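Long-range contacts in bifunctional protein PutA (Bradyrhizobium diazoefficiens, PDB 6BSN), which probably oxidises proline to glutamate in two steps, using an FAD-dependent proline dehydrogenase section and an NAD-dependent aldehyde dehydrogenase section of one chain: residues C868-H873 with F888-H893; A847-M852 with H873-T878; V782-F787 with N943-G948; A771-E776 with G919-I924. The protein carries 1 engineered substitution. All coordinates share one frame; numbering follows the deposited sequence.

Contact 1. Residues C868-H873 with F888-H893. With PRO (proline), chain H.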
loop_
_atom_site.group_PDB
_atom_site.type_symbol
_atom_site.label_atom_id
_atom_site.label_comp_id
_atom_site.label_asym_id
_atom_site.label_seq_id
_atom_site.Cartn_x
_atom_site.Cartn_y
_atom_site.Cartn_z
ATOM N N CYS A 868 -29.279 44.159 38.440
ATOM C CA CYS A 868 -28.572 44.507 37.213
ATOM C C CYS A 868 -28.985 43.597 36.053
ATOM O O CYS A 868 -28.164 42.919 35.421
ATOM C CB CYS A 868 -27.070 44.450 37.452
ATOM S SG CYS A 868 -26.187 45.302 36.174
ATOM N N PHE A 869 -30.287 43.621 35.759
ATOM C CA PHE A 869 -30.903 42.719 34.798
ATOM C C PHE A 869 -31.557 43.507 33.671
ATOM O O PHE A 869 -32.123 44.590 33.889
ATOM C CB PHE A 869 -31.970 41.834 35.465
ATOM C CG PHE A 869 -31.428 40.858 36.468
ATOM C CD1 PHE A 869 -31.378 41.181 37.816
ATOM C CD2 PHE A 869 -30.988 39.607 36.065
ATOM C CE1 PHE A 869 -30.894 40.272 38.746
ATOM C CE2 PHE A 869 -30.504 38.694 36.983
ATOM C CZ PHE A 869 -30.455 39.029 38.328
ATOM N N VAL A 870 -31.463 42.960 32.466
ATOM C CA VAL A 870 -32.301 43.361 31.344
ATOM C C VAL A 870 -33.012 42.117 30.830
ATOM O O VAL A 870 -32.372 41.093 30.587
ATOM C CB VAL A 870 -31.479 44.023 30.227
ATOM C CG1 VAL A 870 -32.392 44.382 29.077
ATOM C CG2 VAL A 870 -30.735 45.265 30.772
ATOM N N ALA A 871 -34.313 42.200 30.684
ATOM C CA ALA A 871 -35.110 41.077 30.222
ATOM C C ALA A 871 -35.074 41.006 28.700
ATOM O O ALA A 871 -34.848 42.020 28.038
ATOM C CB ALA A 871 -36.560 41.225 30.688
ATOM N N PRO A 872 -35.294 39.819 28.127
ATOM C CA PRO A 872 -35.441 39.715 26.669
ATOM C C PRO A 872 -36.480 40.702 26.140
ATOM O O PRO A 872 -37.547 40.886 26.731
ATOM C CB PRO A 872 -35.898 38.262 26.461
ATOM C CG PRO A 872 -35.447 37.524 27.673
ATOM C CD PRO A 872 -35.531 38.528 28.802
ATOM N N HIS A 873 -36.158 41.339 25.013
ATOM C CA HIS A 873 -37.068 42.238 24.319
ATOM C C HIS A 873 -37.154 41.844 22.851
ATOM O O HIS A 873 -36.193 41.332 22.271
ATOM C CB HIS A 873 -36.617 43.710 24.425
ATOM C CG HIS A 873 -36.988 44.355 25.715
ATOM N ND1 HIS A 873 -36.488 43.937 26.926
ATOM C CD2 HIS A 873 -37.821 45.388 25.987
ATOM C CE1 HIS A 873 -36.999 44.680 27.892
ATOM N NE2 HIS A 873 -37.808 45.570 27.347
ATOM N N PHE A 888 -25.587 45.206 22.739
ATOM C CA PHE A 888 -24.967 44.015 23.331
ATOM C C PHE A 888 -25.814 43.515 24.503
ATOM O O PHE A 888 -25.412 43.537 25.662
ATOM C CB PHE A 888 -23.530 44.342 23.756
ATOM C CG PHE A 888 -22.597 43.176 23.689
ATOM C CD1 PHE A 888 -22.146 42.703 22.465
ATOM C CD2 PHE A 888 -22.174 42.547 24.850
ATOM C CE1 PHE A 888 -21.292 41.617 22.401
ATOM C CE2 PHE A 888 -21.319 41.457 24.801
ATOM C CZ PHE A 888 -20.868 40.990 23.577
ATOM N N GLY A 889 -27.027 43.063 24.173
ATOM C CA GLY A 889 -27.975 42.642 25.180
ATOM C C GLY A 889 -29.064 41.770 24.597
ATOM O O GLY A 889 -29.056 41.451 23.402
ATOM N N PRO A 890 -30.023 41.355 25.435
ATOM C CA PRO A 890 -31.057 40.391 25.000
ATOM C C PRO A 890 -32.204 41.075 24.263
ATOM O O PRO A 890 -33.359 41.046 24.689
ATOM C CB PRO A 890 -31.502 39.770 26.328
ATOM C CG PRO A 890 -31.401 40.926 27.316
ATOM C CD PRO A 890 -30.214 41.779 26.841
ATOM N N ILE A 891 -31.885 41.696 23.132
ATOM C CA ILE A 891 -32.808 42.579 22.426
ATOM C C ILE A 891 -32.837 42.131 20.966
ATOM O O ILE A 891 -31.903 42.395 20.203
ATOM C CB ILE A 891 -32.417 44.057 22.553
ATOM C CG1 ILE A 891 -32.342 44.468 24.024
ATOM C CG2 ILE A 891 -33.449 44.950 21.843
ATOM C CD1 ILE A 891 -31.707 45.842 24.233
ATOM N N LEU A 892 -33.908 41.449 20.579
ATOM C CA LEU A 892 -34.080 40.957 19.219
ATOM C C LEU A 892 -34.861 41.969 18.389
ATOM O O LEU A 892 -35.829 42.563 18.869
ATOM C CB LEU A 892 -34.832 39.622 19.236
ATOM C CG LEU A 892 -35.281 39.050 17.907
ATOM C CD1 LEU A 892 -34.057 38.642 17.100
ATOM C CD2 LEU A 892 -36.216 37.868 18.143
ATOM N N HIS A 893 -34.450 42.147 17.139
ATOM C CA HIS A 893 -35.177 42.958 16.178
ATOM C C HIS A 893 -35.635 42.064 15.032
ATOM O O HIS A 893 -34.894 41.180 14.599
ATOM C CB HIS A 893 -34.304 44.120 15.665
ATOM C CG HIS A 893 -33.705 44.957 16.758
ATOM N ND1 HIS A 893 -32.591 44.566 17.473
ATOM C CD2 HIS A 893 -34.081 46.153 17.274
ATOM C CE1 HIS A 893 -32.300 45.494 18.370
ATOM N NE2 HIS A 893 -33.189 46.463 18.272
HETATM N N PRO H . -18.644 46.094 23.008
HETATM C CA PRO H . -17.986 45.229 23.971
HETATM C C PRO H . -17.492 43.968 23.235
HETATM O O PRO H . -17.506 43.974 21.974
HETATM C CB PRO H . -18.931 44.874 25.097
HETATM C CG PRO H . -20.239 45.587 24.754
HETATM C CD PRO H . -20.038 46.162 23.319
HETATM O OXT PRO H . -17.074 42.951 23.869
#

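Contact 2. Residues A847-M852 with H873-T878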
loop_
_atom_site.group_PDB
_atom_site.type_symbol
_atom_site.label_atom_id
_atom_site.label_comp_id
_atom_site.label_asym_id
_atom_site.label_seq_id
_atom_site.Cartn_x
_atom_site.Cartn_y
_atom_site.Cartn_z
ATOM N N ALA A 847 -31.419 52.398 27.375
ATOM C CA ALA A 847 -31.576 53.545 26.485
ATOM C C ALA A 847 -32.029 53.110 25.092
ATOM O O ALA A 847 -32.916 53.741 24.503
ATOM C CB ALA A 847 -30.276 54.350 26.413
ATOM N N HIS A 848 -31.436 52.040 24.549
ATOM C CA HIS A 848 -31.867 51.546 23.239
ATOM C C HIS A 848 -33.301 51.012 23.294
ATOM O O HIS A 848 -34.070 51.173 22.338
ATOM C CB HIS A 848 -30.911 50.462 22.729
ATOM C CG HIS A 848 -31.368 49.794 21.463
ATOM N ND1 HIS A 848 -31.132 50.320 20.208
ATOM C CD2 HIS A 848 -32.060 48.642 21.261
ATOM C CE1 HIS A 848 -31.655 49.522 19.290
ATOM N NE2 HIS A 848 -32.224 48.494 19.901
ATOM N N ILE A 849 -33.672 50.379 24.408
ATOM C CA ILE A 849 -35.037 49.890 24.582
ATOM C C ILE A 849 -36.031 51.051 24.579
ATOM O O ILE A 849 -37.042 51.029 23.866
ATOM C CB ILE A 849 -35.126 49.057 25.870
ATOM C CG1 ILE A 849 -34.358 47.743 25.672
ATOM C CG2 ILE A 849 -36.593 48.836 26.264
ATOM C CD1 ILE A 849 -34.365 46.828 26.859
ATOM N N ALA A 850 -35.744 52.099 25.355
ATOM C CA ALA A 850 -36.637 53.255 25.376
ATOM C C ALA A 850 -36.775 53.873 23.986
ATOM O O ALA A 850 -37.881 54.237 23.571
ATOM C CB ALA A 850 -36.122 54.295 26.375
ATOM N N ARG A 851 -35.676 53.933 23.229
ATOM C CA ARG A 851 -35.707 54.493 21.880
ATOM C C ARG A 851 -36.538 53.623 20.939
ATOM O O ARG A 851 -37.360 54.138 20.170
ATOM C CB ARG A 851 -34.267 54.634 21.351
ATOM C CG ARG A 851 -34.040 55.717 20.282
ATOM C CD ARG A 851 -33.924 55.157 18.854
ATOM N NE ARG A 851 -32.533 55.089 18.389
ATOM C CZ ARG A 851 -32.143 54.562 17.228
ATOM N NH1 ARG A 851 -33.035 54.050 16.384
ATOM N NH2 ARG A 851 -30.854 54.544 16.906
ATOM N N MET A 852 -36.347 52.302 20.999
ATOM C CA MET A 852 -37.085 51.410 20.118
ATOM C C MET A 852 -38.576 51.408 20.431
ATOM O O MET A 852 -39.392 51.293 19.508
ATOM C CB MET A 852 -36.518 49.989 20.210
ATOM C CG MET A 852 -35.195 49.815 19.523
ATOM S SD MET A 852 -35.327 49.859 17.732
ATOM C CE MET A 852 -34.632 51.472 17.373
ATOM N N HIS A 873 -36.158 41.339 25.013
ATOM C CA HIS A 873 -37.068 42.238 24.319
ATOM C C HIS A 873 -37.154 41.844 22.851
ATOM O O HIS A 873 -36.193 41.332 22.271
ATOM C CB HIS A 873 -36.617 43.710 24.425
ATOM C CG HIS A 873 -36.988 44.355 25.715
ATOM N ND1 HIS A 873 -36.488 43.937 26.926
ATOM C CD2 HIS A 873 -37.821 45.388 25.987
ATOM C CE1 HIS A 873 -36.999 44.680 27.892
ATOM N NE2 HIS A 873 -37.808 45.570 27.347
ATOM N N ILE A 874 -38.321 42.072 22.251
ATOM C CA ILE A 874 -38.510 41.794 20.834
ATOM C C ILE A 874 -39.180 42.991 20.203
ATOM O O ILE A 874 -40.289 43.358 20.599
ATOM C CB ILE A 874 -39.339 40.528 20.572
ATOM C CG1 ILE A 874 -38.733 39.322 21.290
ATOM C CG2 ILE A 874 -39.390 40.282 19.093
ATOM C CD1 ILE A 874 -39.612 38.081 21.203
ATOM N N PHE A 875 -38.518 43.590 19.220
ATOM C CA PHE A 875 -39.060 44.718 18.483
ATOM C C PHE A 875 -39.155 44.353 17.011
ATOM O O PHE A 875 -38.303 43.641 16.475
ATOM C CB PHE A 875 -38.178 45.977 18.630
ATOM C CG PHE A 875 -38.166 46.559 20.011
ATOM C CD1 PHE A 875 -37.144 46.257 20.894
ATOM C CD2 PHE A 875 -39.171 47.430 20.421
ATOM C CE1 PHE A 875 -37.129 46.801 22.173
ATOM C CE2 PHE A 875 -39.173 47.963 21.697
ATOM C CZ PHE A 875 -38.146 47.658 22.574
ATOM N N GLU A 876 -40.185 44.858 16.348
ATOM C CA GLU A 876 -40.327 44.684 14.912
ATOM C C GLU A 876 -40.071 46.022 14.244
ATOM O O GLU A 876 -40.604 47.051 14.668
ATOM C CB GLU A 876 -41.708 44.140 14.507
ATOM C CG GLU A 876 -41.877 44.104 12.975
ATOM C CD GLU A 876 -43.123 43.351 12.498
ATOM O OE1 GLU A 876 -43.318 43.264 11.262
ATOM O OE2 GLU A 876 -43.904 42.867 13.348
ATOM N N LEU A 877 -39.245 46.005 13.221
ATOM C CA LEU A 877 -38.912 47.211 12.501
ATOM C C LEU A 877 -39.639 47.232 11.169
ATOM O O LEU A 877 -39.993 46.195 10.608
ATOM C CB LEU A 877 -37.403 47.293 12.268
ATOM C CG LEU A 877 -36.506 46.960 13.454
ATOM C CD1 LEU A 877 -35.061 46.678 12.984
ATOM C CD2 LEU A 877 -36.543 48.078 14.476
ATOM N N THR A 878 -39.832 48.440 10.656
ATOM C CA THR A 878 -40.335 48.591 9.300
ATOM C C THR A 878 -39.277 48.186 8.291
ATOM O O THR A 878 -39.581 47.526 7.296
ATOM C CB THR A 878 -40.748 50.045 9.062
ATOM O OG1 THR A 878 -41.884 50.364 9.872
ATOM C CG2 THR A 878 -41.059 50.295 7.597
#

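Contact 3. Residues V782-F787 with N943-G948. With PRO (proline), chain D.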
loop_
_atom_site.group_PDB
_atom_site.type_symbol
_atom_site.label_atom_id
_atom_site.label_comp_id
_atom_site.label_asym_id
_atom_site.label_seq_id
_atom_site.Cartn_x
_atom_site.Cartn_y
_atom_site.Cartn_z
ATOM N N VAL A 782 -33.901 30.995 17.553
ATOM C CA VAL A 782 -33.906 32.439 17.727
ATOM C C VAL A 782 -33.790 32.789 19.201
ATOM O O VAL A 782 -33.022 33.687 19.584
ATOM C CB VAL A 782 -35.162 33.061 17.088
ATOM C CG1 VAL A 782 -35.400 34.478 17.637
ATOM C CG2 VAL A 782 -34.996 33.101 15.582
ATOM N N VAL A 783 -34.512 32.056 20.054
ATOM C CA VAL A 783 -34.487 32.339 21.490
ATOM C C VAL A 783 -33.078 32.132 22.038
ATOM O O VAL A 783 -32.552 32.952 22.797
ATOM C CB VAL A 783 -35.536 31.469 22.218
ATOM C CG1 VAL A 783 -35.290 31.414 23.722
ATOM C CG2 VAL A 783 -36.939 32.025 21.955
ATOM N N THR A 784 -32.442 31.033 21.639
ATOM C CA THR A 784 -31.081 30.749 22.073
ATOM C C THR A 784 -30.104 31.795 21.550
ATOM O O THR A 784 -29.321 32.372 22.310
ATOM C CB THR A 784 -30.678 29.356 21.593
ATOM O OG1 THR A 784 -31.416 28.377 22.330
ATOM C CG2 THR A 784 -29.207 29.146 21.829
ATOM N N SER A 785 -30.123 32.036 20.243
ATOM C CA SER A 785 -29.129 32.913 19.644
ATOM C C SER A 785 -29.268 34.344 20.131
ATOM O O SER A 785 -28.266 35.070 20.219
ATOM C CB SER A 785 -29.244 32.844 18.123
ATOM O OG SER A 785 -29.137 31.483 17.709
ATOM N N ALA A 786 -30.487 34.780 20.444
ATOM C CA ALA A 786 -30.657 36.180 20.799
ATOM C C ALA A 786 -30.584 36.409 22.300
ATOM O O ALA A 786 -30.232 37.514 22.722
ATOM C CB ALA A 786 -32.003 36.718 20.266
ATOM N N PHE A 787 -30.929 35.405 23.122
ATOM C CA PHE A 787 -31.145 35.648 24.549
ATOM C C PHE A 787 -30.243 34.853 25.483
ATOM O O PHE A 787 -30.048 35.284 26.622
ATOM C CB PHE A 787 -32.615 35.387 24.924
ATOM C CG PHE A 787 -33.609 36.210 24.124
ATOM C CD1 PHE A 787 -33.386 37.563 23.888
ATOM C CD2 PHE A 787 -34.756 35.628 23.594
ATOM C CE1 PHE A 787 -34.312 38.333 23.148
ATOM C CE2 PHE A 787 -35.671 36.391 22.851
ATOM C CZ PHE A 787 -35.444 37.747 22.632
ATOM N N ASN A 943 -29.959 26.139 9.803
ATOM C CA ASN A 943 -30.940 25.313 10.506
ATOM C C ASN A 943 -30.465 24.927 11.901
ATOM O O ASN A 943 -30.737 23.825 12.383
ATOM C CB ASN A 943 -31.307 24.070 9.688
ATOM C CG ASN A 943 -32.112 24.421 8.460
ATOM O OD1 ASN A 943 -32.933 25.335 8.493
ATOM N ND2 ASN A 943 -31.850 23.733 7.357
ATOM N N ARG A 944 -29.747 25.837 12.553
ATOM C CA ARG A 944 -29.372 25.675 13.956
ATOM C C ARG A 944 -29.097 27.057 14.528
ATOM O O ARG A 944 -29.139 28.067 13.817
ATOM C CB ARG A 944 -28.159 24.754 14.131
ATOM C CG ARG A 944 -26.930 25.144 13.302
ATOM C CD ARG A 944 -25.626 24.700 13.998
ATOM N NE ARG A 944 -25.305 25.553 15.144
ATOM C CZ ARG A 944 -24.232 25.400 15.924
ATOM N NH1 ARG A 944 -24.019 26.252 16.928
ATOM N NH2 ARG A 944 -23.373 24.394 15.710
ATOM N N ASN A 945 -28.829 27.110 15.826
ATOM C CA ASN A 945 -28.572 28.425 16.391
ATOM C C ASN A 945 -27.201 28.960 15.919
ATOM O O ASN A 945 -26.406 28.264 15.281
ATOM C CB ASN A 945 -28.684 28.372 17.914
ATOM C CG ASN A 945 -27.529 27.645 18.567
ATOM O OD1 ASN A 945 -26.372 27.855 18.204
ATOM N ND2 ASN A 945 -27.835 26.809 19.564
ATOM N N MET A 946 -26.923 30.214 16.256
ATOM C CA MET A 946 -25.777 30.930 15.698
ATOM C C MET A 946 -24.624 31.093 16.685
ATOM O O MET A 946 -23.665 31.809 16.390
ATOM C CB MET A 946 -26.228 32.306 15.201
ATOM C CG MET A 946 -27.249 32.245 14.080
ATOM S SD MET A 946 -28.249 33.743 13.941
ATOM C CE MET A 946 -27.011 35.057 13.860
ATOM N N ILE A 947 -24.687 30.442 17.843
ATOM C CA ILE A 947 -23.801 30.743 18.955
ATOM C C ILE A 947 -23.040 29.479 19.375
ATOM O O ILE A 947 -23.330 28.365 18.939
ATOM C CB ILE A 947 -24.574 31.331 20.150
ATOM C CG1 ILE A 947 -25.571 30.298 20.668
ATOM C CG2 ILE A 947 -25.274 32.635 19.782
ATOM C CD1 ILE A 947 -26.118 30.686 21.996
ATOM N N GLY A 948 -22.087 29.664 20.278
ATOM C CA GLY A 948 -21.331 28.525 20.792
ATOM C C GLY A 948 -20.405 27.853 19.794
ATOM O O GLY A 948 -20.331 26.621 19.766
HETATM N N PRO D . -17.549 32.435 20.881
HETATM C CA PRO D . -18.845 33.082 21.031
HETATM C C PRO D . -19.938 32.256 20.335
HETATM O O PRO D . -19.648 31.523 19.362
HETATM C CB PRO D . -18.788 34.477 20.459
HETATM C CG PRO D . -17.290 34.732 20.293
HETATM C CD PRO D . -16.664 33.304 20.170
HETATM O OXT PRO D . -21.123 32.322 20.732
HETATM O O HOH W 1 -31.190 26.352 19.982
#

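Contact 4. Residues A771-E776 with G919-I924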
loop_
_atom_site.group_PDB
_atom_site.type_symbol
_atom_site.label_atom_id
_atom_site.label_comp_id
_atom_site.label_asym_id
_atom_site.label_seq_id
_atom_site.Cartn_x
_atom_site.Cartn_y
_atom_site.Cartn_z
ATOM N N ALA A 771 -40.542 30.211 4.747
ATOM C CA ALA A 771 -41.718 29.460 5.171
ATOM C C ALA A 771 -41.549 27.955 5.075
ATOM O O ALA A 771 -42.491 27.230 5.434
ATOM C CB ALA A 771 -42.952 29.854 4.362
ATOM N N THR A 772 -40.418 27.461 4.563
ATOM C CA THR A 772 -40.180 26.024 4.616
ATOM C C THR A 772 -39.514 25.589 5.913
ATOM O O THR A 772 -39.433 24.386 6.169
ATOM C CB THR A 772 -39.321 25.535 3.433
ATOM O OG1 THR A 772 -37.984 26.079 3.521
ATOM C CG2 THR A 772 -39.971 25.880 2.088
ATOM N N ALA A 773 -39.045 26.522 6.737
ATOM C CA ALA A 773 -38.431 26.134 8.000
ATOM C C ALA A 773 -39.497 25.721 9.013
ATOM O O ALA A 773 -40.626 26.209 8.992
ATOM C CB ALA A 773 -37.597 27.287 8.573
ATOM N N LEU A 774 -39.126 24.830 9.904
ATOM C CA LEU A 774 -39.990 24.409 10.994
ATOM C C LEU A 774 -40.132 25.540 12.008
ATOM O O LEU A 774 -39.146 25.866 12.683
ATOM C CB LEU A 774 -39.397 23.156 11.642
ATOM C CG LEU A 774 -40.251 22.347 12.616
ATOM C CD1 LEU A 774 -41.630 22.202 12.070
ATOM C CD2 LEU A 774 -39.635 20.976 12.853
ATOM N N PRO A 775 -41.314 26.153 12.165
ATOM C CA PRO A 775 -41.410 27.332 13.055
ATOM C C PRO A 775 -40.978 27.064 14.487
ATOM O O PRO A 775 -40.404 27.956 15.121
ATOM C CB PRO A 775 -42.896 27.730 12.973
ATOM C CG PRO A 775 -43.361 27.163 11.648
ATOM C CD PRO A 775 -42.599 25.849 11.503
ATOM N N GLU A 776 -41.177 25.859 15.010
ATOM C CA GLU A 776 -40.740 25.625 16.375
ATOM C C GLU A 776 -39.227 25.467 16.482
ATOM O O GLU A 776 -38.674 25.710 17.557
ATOM C CB GLU A 776 -41.443 24.405 16.980
ATOM C CG GLU A 776 -41.523 23.201 16.078
ATOM C CD GLU A 776 -42.835 23.151 15.284
ATOM O OE1 GLU A 776 -43.061 24.040 14.432
ATOM O OE2 GLU A 776 -43.636 22.212 15.517
ATOM N N GLY A 919 -27.578 33.382 10.381
ATOM C CA GLY A 919 -28.384 32.173 10.449
ATOM C C GLY A 919 -29.288 32.070 9.232
ATOM O O GLY A 919 -29.838 33.071 8.771
ATOM N N VAL A 920 -29.423 30.856 8.703
ATOM C CA VAL A 920 -30.310 30.582 7.575
ATOM C C VAL A 920 -31.160 29.384 7.969
ATOM O O VAL A 920 -30.618 28.308 8.253
ATOM C CB VAL A 920 -29.566 30.285 6.259
ATOM C CG1 VAL A 920 -30.569 30.233 5.080
ATOM C CG2 VAL A 920 -28.444 31.294 5.979
ATOM N N HIS A 921 -32.480 29.579 8.013
ATOM C CA HIS A 921 -33.428 28.514 8.321
ATOM C C HIS A 921 -34.297 28.289 7.094
ATOM O O HIS A 921 -35.102 29.154 6.720
ATOM C CB HIS A 921 -34.265 28.859 9.544
ATOM C CG HIS A 921 -33.712 28.309 10.814
ATOM N ND1 HIS A 921 -34.183 27.144 11.381
ATOM C CD2 HIS A 921 -32.707 28.740 11.610
ATOM C CE1 HIS A 921 -33.513 26.902 12.491
ATOM N NE2 HIS A 921 -32.605 27.849 12.649
ATOM N N SER A 922 -34.138 27.122 6.485
ATOM C CA SER A 922 -34.781 26.823 5.215
ATOM C C SER A 922 -34.573 25.357 4.897
ATOM O O SER A 922 -33.509 24.803 5.189
ATOM C CB SER A 922 -34.212 27.666 4.080
ATOM O OG SER A 922 -34.842 27.329 2.850
ATOM N N ARG A 923 -35.606 24.735 4.325
ATOM C CA ARG A 923 -35.472 23.394 3.781
ATOM C C ARG A 923 -34.819 23.413 2.409
ATOM O O ARG A 923 -34.346 22.372 1.948
ATOM C CB ARG A 923 -36.855 22.721 3.692
ATOM C CG ARG A 923 -36.835 21.210 3.388
ATOM C CD ARG A 923 -38.129 20.782 2.726
ATOM N NE ARG A 923 -39.283 21.053 3.577
ATOM C CZ ARG A 923 -40.483 21.369 3.109
ATOM N NH1 ARG A 923 -40.670 21.495 1.802
ATOM N NH2 ARG A 923 -41.483 21.606 3.944
ATOM N N ILE A 924 -34.768 24.572 1.758
ATOM C CA ILE A 924 -34.482 24.657 0.328
ATOM C C ILE A 924 -32.979 24.858 0.119
ATOM O O ILE A 924 -32.441 25.947 0.347
ATOM C CB ILE A 924 -35.291 25.781 -0.324
ATOM C CG1 ILE A 924 -36.774 25.634 0.036
ATOM C CG2 ILE A 924 -35.047 25.805 -1.833
ATOM C CD1 ILE A 924 -37.663 26.694 -0.588
HETATM O O HOH W 2 -39.431 21.689 6.366
#

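Contact 1. Residues C868-H873 with F888-H893
The carbonyl oxygen of P890 takes the backbone N-H of H873 at 2.8 Å, the donor lying nearly along the C=O axis, and it also meets the CA of P872 in a CH...O contact of 3.2 Å. H873 uses its other polar backbone atom too: its O receives the N-H of L892 at 2.8 Å, the N-H...O angle opening to 164°. These two bonds flank I891, which is bridged in parallel with H873, and they start the pairing of strand 873-876 with strand 891-897. Just before it the chain bends in an inverse gamma turn centred on P890, and the pyrrolidine ring of that turn packs against the backbone of V870 and A871. Its CG sits 3.4 Å from V870 O, while V870 CG1 crosses over the same ring carbon at 4.0 Å; with CG1 anti to the backbone N (chi1 178°), this is the valine branch that reaches the proline. The imidazole of H873 turns back along its own segment, and ND1 donates to A871 O at 2.8 Å with the acceptor in the ring plane, which fixes the ring's rotation. At the far end F888 belongs to a bound-proline pocket: the ligand packs over one face of the F888 ring, its CG 3.5 Å from F888 CG, and is hydrogen-bonded to N660 ND2. F787 of helix 775-787 packs on P872, P890 and L892, whereas I849 of helix 839-855 touches V870, H873 and I891, placing this parallel strand pair between two helices of the aldehyde dehydrogenase section.

Contact 2. Residues A847-M852 with H873-T878
Two rings of strand 873-876 each take an aliphatic carbon of helix 847-852 on one face. Over the imidazole of H873, whose ND1 is held by A871 O, stands I849 CD1, 3.5 Å from the centroid and only 8° off the ring normal. Over the phenyl ring of F875 stands M852 CB, also 3.5 Å from the centroid and 4° off the normal; both are CH-pi contacts of nearly perpendicular approach. I849 uses a second branch as well: CG2, anti to the backbone N, comes within 3.6 Å of H873 NE2, and the same methyl lies 4.2 Å from F875 CZ. The isoleucine thus fits against both aromatic residues, which lie two apart on the strand and face the helix together. This is helix-on-sheet packing in the aldehyde dehydrogenase fold; the axes of helix 847-852 and strand 873-876 approach to 10.2 Å at 37°. Beyond CB the methionine chain bends at chi2 and chi3, carrying SD away from the phenyl centre to 5.3 Å from the centroid, still above the face as a distant Met-aromatic contact. There the sulfur meets L877 CD2 at 3.9 Å, which extends the apolar seam past the second ring. No hydrogen bond joins the two segments. On the same helix, H848 NE2 is hydrogen-bonded to H893 NE2 of the neighbouring strand 891-897, and L858 of strand 857-861 packs on F875.

Contact 3. Residues V782-F787 with N943-G948
A bound-proline pocket of the aldehyde dehydrogenase section is edged by the loop 943-948, and this contact lays that loop against the last turns of helix 775-787. S785 OG accepts the backbone N-H of M946 at 2.9 Å, and the same hydroxyl is bonded to D781 O one turn back in the helix. Beside it, T784 CG2 meets N945 ND2 and I947 CD1, the methyl-methyl distance of 3.5 Å being tight. The loop is shaped by an Asx turn: N945 OD1 takes I947 N at 3.1 Å, while R944 NH1 arrives from the opposite face of the amide plane. R944 also gives NE to N945 O, a side-on grip, and its NH2 forms a salt bridge with E641 of the second subunit. With chi1 at 72°, N945 CG is held between backbone N and carbonyl carbon, which folds OD1 back over its own turn. An alanine here would remove that acceptor, and is likely to leave I947 N and R944 NH1 without their shared mate and the turn freer to move. Just beyond, G948 N donates to the ligand's OXT at 2.9 Å, and S795, R793 and A949 hold the same proline.

Contact 4. Residues A771-E776 with G919-I924
The loop 771-774 runs up to the end of strand 917-921 so that the CA atoms of A773 and S922 come to 4.6 Å and those of T772 and R923 to 5.5 Å. T772 does most of the touching. Its OG1 accepts the backbone N-H of R923 at 2.8 Å with an N-H...O angle of 160°, and it is bonded as well to D770 OD1. Chi1 of 66° sets OG1 between the backbone N and the carbonyl carbon, and CG2 then points to I924, meeting CD1 at 3.6 Å where the two side chains cross at about a right angle. CB of T772 lies over one face of the R923 guanidinium. A water bridges the same two residues, giving a hydrogen to T772 O at 2.7 Å and accepting from R923 NE at 2.9 Å. A773 CB sits at the edge of the H921 ring and 3.6 Å from H921 O. S922 OG takes I924 N at 3.0 Å, an ST turn at the helix 925-934 start, and bonds D770 OD2. A valine in place of T772 would lack the hydroxyl, which would probably leave R923 N and D770 OD1 each short of a partner. D770 holds T772 OG1 and S922 OG, and E110 is salt-bridged to R923 NH1, so the loop and the strand end are probably joined more by polar bonds than by the small apolar patch.

All four contacts are buried in the aldehyde dehydrogenase section, and contacts 1, 2 and 4 reach one mixed sheet. Contacts 1 and 2 share H873 and hold neighbouring strands, yet the first joins them by backbone bonds while the second covers strand 873-876 with a helix through apolar and CH-pi packing, with no hydrogen bond between the segments. Contacts 3 and 4 both use helix 775-787, one near its end and one at its start, and each centres on a hydroxyl taking a backbone N-H; N943 links them through V920 and S922. F787 ties contact 3 to contact 1. Bound proline touches contacts 1 and 3, while contacts 2 and 4 lie away from the annotated sites.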